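Local coordinates for protein RNA-dependent RNA polymerase (Farallon virus, PDB 6DX5) that probably removes ubiquitin from host proteins through this viral OTU cysteine protease domain, one piece of a much longer polymerase that presumably copies viral RNA, at residues Lys57-Trp68 with Gly109-Glu120. Residues are numbered along the deposited sequence; the frame is centred on the assembly and turned at random.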
loop_
_atom_site.group_PDB
_atom_site.type_symbol
_atom_site.label_atom_id
_atom_site.label_comp_id
_atom_site.label_asym_id
_atom_site.label_seq_id
_atom_site.Cartn_x
_atom_site.Cartn_y
_atom_site.Cartn_z
ATOM N N LYS A 57 -5.078 19.667 6.767
ATOM C CA LYS A 57 -6.114 18.991 6.026
ATOM C C LYS A 57 -6.529 19.830 4.801
ATOM O O LYS A 57 -6.645 19.305 3.686
ATOM C CB LYS A 57 -7.310 18.747 6.931
ATOM C CG LYS A 57 -8.469 17.991 6.239
ATOM C CD LYS A 57 -9.560 17.552 7.283
ATOM C CE LYS A 57 -10.708 16.791 6.535
ATOM N NZ LYS A 57 -11.933 16.447 7.337
ATOM N N GLY A 58 -6.796 21.127 5.017
ATOM C CA GLY A 58 -7.188 22.016 3.923
ATOM C C GLY A 58 -6.127 22.060 2.830
ATOM O O GLY A 58 -6.446 22.128 1.646
ATOM N N THR A 59 -4.849 21.971 3.212
ATOM C CA THR A 59 -3.780 21.937 2.224
ATOM C C THR A 59 -3.877 20.689 1.367
ATOM O O THR A 59 -3.827 20.765 0.134
ATOM C CB THR A 59 -2.440 22.036 2.932
ATOM O OG1 THR A 59 -2.444 23.271 3.664
ATOM C CG2 THR A 59 -1.245 21.995 1.928
ATOM N N ALA A 60 -4.083 19.542 2.004
ATOM C CA ALA A 60 -4.138 18.287 1.281
ATOM C C ALA A 60 -5.309 18.275 0.322
ATOM O O ALA A 60 -5.145 17.970 -0.860
ATOM C CB ALA A 60 -4.238 17.109 2.263
ATOM N N LEU A 61 -6.488 18.677 0.789
ATOM C CA LEU A 61 -7.671 18.618 -0.068
ATOM C C LEU A 61 -7.620 19.686 -1.169
ATOM O O LEU A 61 -8.086 19.448 -2.303
ATOM C CB LEU A 61 -8.938 18.784 0.756
ATOM C CG LEU A 61 -9.540 17.550 1.450
ATOM C CD1 LEU A 61 -8.491 16.684 2.088
ATOM C CD2 LEU A 61 -10.545 17.999 2.511
ATOM N N GLY A 62 -7.094 20.875 -0.870
ATOM C CA GLY A 62 -6.997 21.885 -1.928
ATOM C C GLY A 62 -6.035 21.431 -3.016
ATOM O O GLY A 62 -6.291 21.608 -4.205
ATOM N N TYR A 63 -4.921 20.808 -2.604
ATOM C CA TYR A 63 -4.009 20.198 -3.554
ATOM C C TYR A 63 -4.727 19.166 -4.421
ATOM O O TYR A 63 -4.498 19.104 -5.647
ATOM C CB TYR A 63 -2.810 19.563 -2.810
ATOM C CG TYR A 63 -1.876 18.845 -3.752
ATOM C CD1 TYR A 63 -2.027 17.462 -3.997
ATOM C CD2 TYR A 63 -0.921 19.549 -4.467
ATOM C CE1 TYR A 63 -1.213 16.794 -4.917
ATOM C CE2 TYR A 63 -0.099 18.895 -5.399
ATOM C CZ TYR A 63 -0.252 17.505 -5.598
ATOM O OH TYR A 63 0.556 16.848 -6.523
ATOM N N ALA A 64 -5.549 18.306 -3.804
ATOM C CA ALA A 64 -6.239 17.289 -4.597
ATOM C C ALA A 64 -7.194 17.904 -5.633
ATOM O O ALA A 64 -7.288 17.407 -6.757
ATOM C CB ALA A 64 -6.989 16.342 -3.682
ATOM N N ARG A 65 -7.906 18.987 -5.285
ATOM C CA ARG A 65 -8.810 19.647 -6.234
ATOM C C ARG A 65 -8.053 20.113 -7.473
ATOM O O ARG A 65 -8.564 20.064 -8.594
ATOM C CB ARG A 65 -9.502 20.855 -5.592
ATOM C CG ARG A 65 -10.535 20.524 -4.523
ATOM C CD ARG A 65 -11.391 21.746 -4.062
ATOM N NE ARG A 65 -12.121 21.402 -2.837
ATOM C CZ ARG A 65 -11.648 21.594 -1.598
ATOM N NH1 ARG A 65 -10.462 22.180 -1.415
ATOM N NH2 ARG A 65 -12.369 21.227 -0.532
ATOM N N GLN A 66 -6.838 20.576 -7.283
ATOM C CA GLN A 66 -6.065 21.160 -8.361
ATOM C C GLN A 66 -5.184 20.142 -9.091
ATOM O O GLN A 66 -4.834 20.372 -10.247
ATOM C CB GLN A 66 -5.237 22.290 -7.747
ATOM C CG GLN A 66 -4.718 23.288 -8.660
ATOM C CD GLN A 66 -5.779 23.805 -9.605
ATOM O OE1 GLN A 66 -5.457 24.105 -10.751
ATOM N NE2 GLN A 66 -7.033 23.954 -9.128
ATOM N N HIS A 67 -4.824 19.029 -8.446
ATOM C CA HIS A 67 -3.841 18.085 -8.969
ATOM C C HIS A 67 -4.346 16.668 -8.875
ATOM O O HIS A 67 -3.604 15.744 -8.535
ATOM C CB HIS A 67 -2.512 18.216 -8.239
ATOM C CG HIS A 67 -1.954 19.595 -8.287
ATOM N ND1 HIS A 67 -1.002 19.984 -9.202
ATOM C CD2 HIS A 67 -2.219 20.685 -7.537
ATOM C CE1 HIS A 67 -0.698 21.255 -9.007
ATOM N NE2 HIS A 67 -1.430 21.709 -8.007
ATOM N N TRP A 68 -5.626 16.481 -9.173
ATOM C CA TRP A 68 -6.254 15.193 -8.931
ATOM C C TRP A 68 -5.465 14.078 -9.598
ATOM O O TRP A 68 -5.273 13.011 -9.008
ATOM C CB TRP A 68 -7.712 15.228 -9.409
ATOM C CG TRP A 68 -8.451 13.921 -9.169
ATOM C CD1 TRP A 68 -9.165 13.200 -10.094
ATOM C CD2 TRP A 68 -8.546 13.198 -7.926
ATOM N NE1 TRP A 68 -9.700 12.076 -9.511
ATOM C CE2 TRP A 68 -9.339 12.055 -8.180
ATOM C CE3 TRP A 68 -8.050 13.414 -6.627
ATOM C CZ2 TRP A 68 -9.656 11.111 -7.174
ATOM C CZ3 TRP A 68 -8.348 12.464 -5.606
ATOM C CH2 TRP A 68 -9.145 11.335 -5.898
ATOM N N GLY A 109 -14.570 11.111 -9.883
ATOM C CA GLY A 109 -13.746 10.464 -8.859
ATOM C C GLY A 109 -13.295 11.457 -7.811
ATOM O O GLY A 109 -13.368 11.198 -6.606
ATOM N N LEU A 110 -12.852 12.626 -8.253
ATOM C CA LEU A 110 -12.450 13.661 -7.310
ATOM C C LEU A 110 -13.614 14.090 -6.434
ATOM O O LEU A 110 -13.450 14.241 -5.220
ATOM C CB LEU A 110 -11.861 14.844 -8.069
ATOM C CG LEU A 110 -11.721 16.094 -7.216
ATOM C CD1 LEU A 110 -10.633 15.858 -6.183
ATOM C CD2 LEU A 110 -11.400 17.313 -8.137
ATOM N N ASP A 111 -14.804 14.275 -7.025
ATOM C CA ASP A 111 -15.968 14.657 -6.218
ATOM C C ASP A 111 -16.326 13.584 -5.174
ATOM O O ASP A 111 -16.707 13.924 -4.045
ATOM C CB ASP A 111 -17.181 14.969 -7.102
ATOM C CG ASP A 111 -16.945 16.169 -8.055
ATOM O OD1 ASP A 111 -17.506 16.130 -9.175
ATOM O OD2 ASP A 111 -16.204 17.132 -7.714
ATOM N N LEU A 112 -16.216 12.290 -5.528
ATOM C CA LEU A 112 -16.433 11.254 -4.530
ATOM C C LEU A 112 -15.393 11.348 -3.409
ATOM O O LEU A 112 -15.735 11.243 -2.225
ATOM C CB LEU A 112 -16.406 9.873 -5.174
ATOM C CG LEU A 112 -17.548 9.574 -6.178
ATOM C CD1 LEU A 112 -17.295 8.264 -6.915
ATOM C CD2 LEU A 112 -18.909 9.559 -5.522
ATOM N N TYR A 113 -14.120 11.547 -3.765
ATOM C CA TYR A 113 -13.084 11.687 -2.748
ATOM C C TYR A 113 -13.417 12.830 -1.801
ATOM O O TYR A 113 -13.392 12.660 -0.580
ATOM C CB TYR A 113 -11.701 11.905 -3.391
ATOM C CG TYR A 113 -10.649 12.349 -2.380
ATOM C CD1 TYR A 113 -10.126 11.451 -1.451
ATOM C CD2 TYR A 113 -10.213 13.664 -2.329
ATOM C CE1 TYR A 113 -9.210 11.855 -0.501
ATOM C CE2 TYR A 113 -9.286 14.079 -1.378
ATOM C CZ TYR A 113 -8.785 13.155 -0.491
ATOM O OH TYR A 113 -7.874 13.551 0.450
ATOM N N LEU A 114 -13.716 14.013 -2.350
ATOM C CA LEU A 114 -14.025 15.170 -1.518
ATOM C C LEU A 114 -15.246 14.921 -0.632
ATOM O O LEU A 114 -15.287 15.386 0.513
ATOM C CB LEU A 114 -14.261 16.406 -2.401
ATOM C CG LEU A 114 -13.001 16.799 -3.147
ATOM C CD1 LEU A 114 -13.265 17.922 -4.079
ATOM C CD2 LEU A 114 -11.947 17.156 -2.074
ATOM N N GLU A 115 -16.260 14.208 -1.137
ATOM C CA GLU A 115 -17.428 13.915 -0.299
ATOM C C GLU A 115 -17.042 13.139 0.961
ATOM O O GLU A 115 -17.566 13.419 2.050
ATOM C CB GLU A 115 -18.494 13.140 -1.081
ATOM C CG GLU A 115 -19.360 14.039 -1.968
ATOM C CD GLU A 115 -20.382 13.275 -2.822
ATOM O OE1 GLU A 115 -20.852 12.192 -2.397
ATOM O OE2 GLU A 115 -20.707 13.774 -3.922
ATOM N N ASP A 116 -16.133 12.161 0.840
ATOM C CA ASP A 116 -15.659 11.468 2.034
ATOM C C ASP A 116 -14.715 12.349 2.825
ATOM O O ASP A 116 -14.856 12.485 4.053
ATOM C CB ASP A 116 -14.950 10.160 1.683
ATOM C CG ASP A 116 -15.912 9.046 1.261
ATOM O OD1 ASP A 116 -17.163 9.181 1.406
ATOM O OD2 ASP A 116 -15.386 8.023 0.766
ATOM N N ALA A 117 -13.738 12.950 2.141
ATOM C CA ALA A 117 -12.623 13.570 2.850
ATOM C C ALA A 117 -13.049 14.810 3.618
ATOM O O ALA A 117 -12.469 15.112 4.666
ATOM C CB ALA A 117 -11.501 13.914 1.873
ATOM N N THR A 118 -14.062 15.527 3.155
ATOM C CA THR A 118 -14.415 16.764 3.830
ATOM C C THR A 118 -15.256 16.519 5.073
ATOM O O THR A 118 -15.390 17.430 5.892
ATOM C CB THR A 118 -15.129 17.732 2.866
ATOM O OG1 THR A 118 -16.327 17.130 2.355
ATOM C CG2 THR A 118 -14.238 18.103 1.694
ATOM N N LYS A 119 -15.803 15.325 5.252
ATOM C CA LYS A 119 -16.514 15.006 6.491
ATOM C C LYS A 119 -15.608 15.212 7.700
ATOM O O LYS A 119 -14.402 14.967 7.635
ATOM C CB LYS A 119 -16.984 13.548 6.478
ATOM C CG LYS A 119 -17.901 13.158 5.347
ATOM C CD LYS A 119 -19.296 13.046 5.840
ATOM C CE LYS A 119 -20.085 12.040 5.000
ATOM N NZ LYS A 119 -19.999 12.331 3.557
ATOM N N GLU A 120 -16.199 15.630 8.831
ATOM C CA GLU A 120 -15.410 15.785 10.059
ATOM C C GLU A 120 -14.908 14.442 10.585
ATOM O O GLU A 120 -13.877 14.394 11.264
ATOM C CB GLU A 120 -16.204 16.485 11.170
ATOM C CG GLU A 120 -16.863 17.801 10.805
ATOM C CD GLU A 120 -18.278 17.590 10.250
ATOM O OE1 GLU A 120 -18.493 16.578 9.525
ATOM O OE2 GLU A 120 -19.175 18.432 10.520
#
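Trp68 and Leu110 make the broadest contact between two almost antiparallel helices, in the segments 57-68 and 109-120, whose axes here approach to 10.5 Å at 168°. Leu110 CB sits squarely over the five-membered ring of Trp68, 3.5 Å from its centroid and 3° off the normal, a CH-pi contact. One methyl, CD1, stands above the rim of the benzo part, 3.6 Å from Trp68 CE3; the other, CD2, faces the backbone of Arg65. The indole reaches this position from just beyond the helix end, CG anti to the backbone N, and its far rim touches Tyr113, with Trp68 CH2 3.6 Å from Tyr113 CB. The two aromatic planes are inclined by 29° but slid so far apart that they scarcely overlap. Trp68 NE1 spends its N-H on Asn79 of helix 72-86, and Tyr113 OH bonds to Glu128, so the polar atoms of both buried rings are satisfied.

Two turns back along its helix, Leu61 splits its branches: CD1 packs against Ala117 CB and Tyr113 OH, while CD2 meets Thr118 CG2 at 3.8 Å. On the solvent side, Arg65 lays its aliphatic stem across Leu114, CG to CD1 at 3.8 Å. The extended Lys57 closes the far end, where NZ gives weak hydrogen bonds to Lys119 O (2.9 Å) and Ala117 O (3.0 Å), the latter a carbonyl where the helix dipole would probably welcome the positive charge. The whole illustrates antiparallel helix packing around an apolar seam, here within the helical part of a viral OTU fold, flanked by helices 72-86 and 126-136.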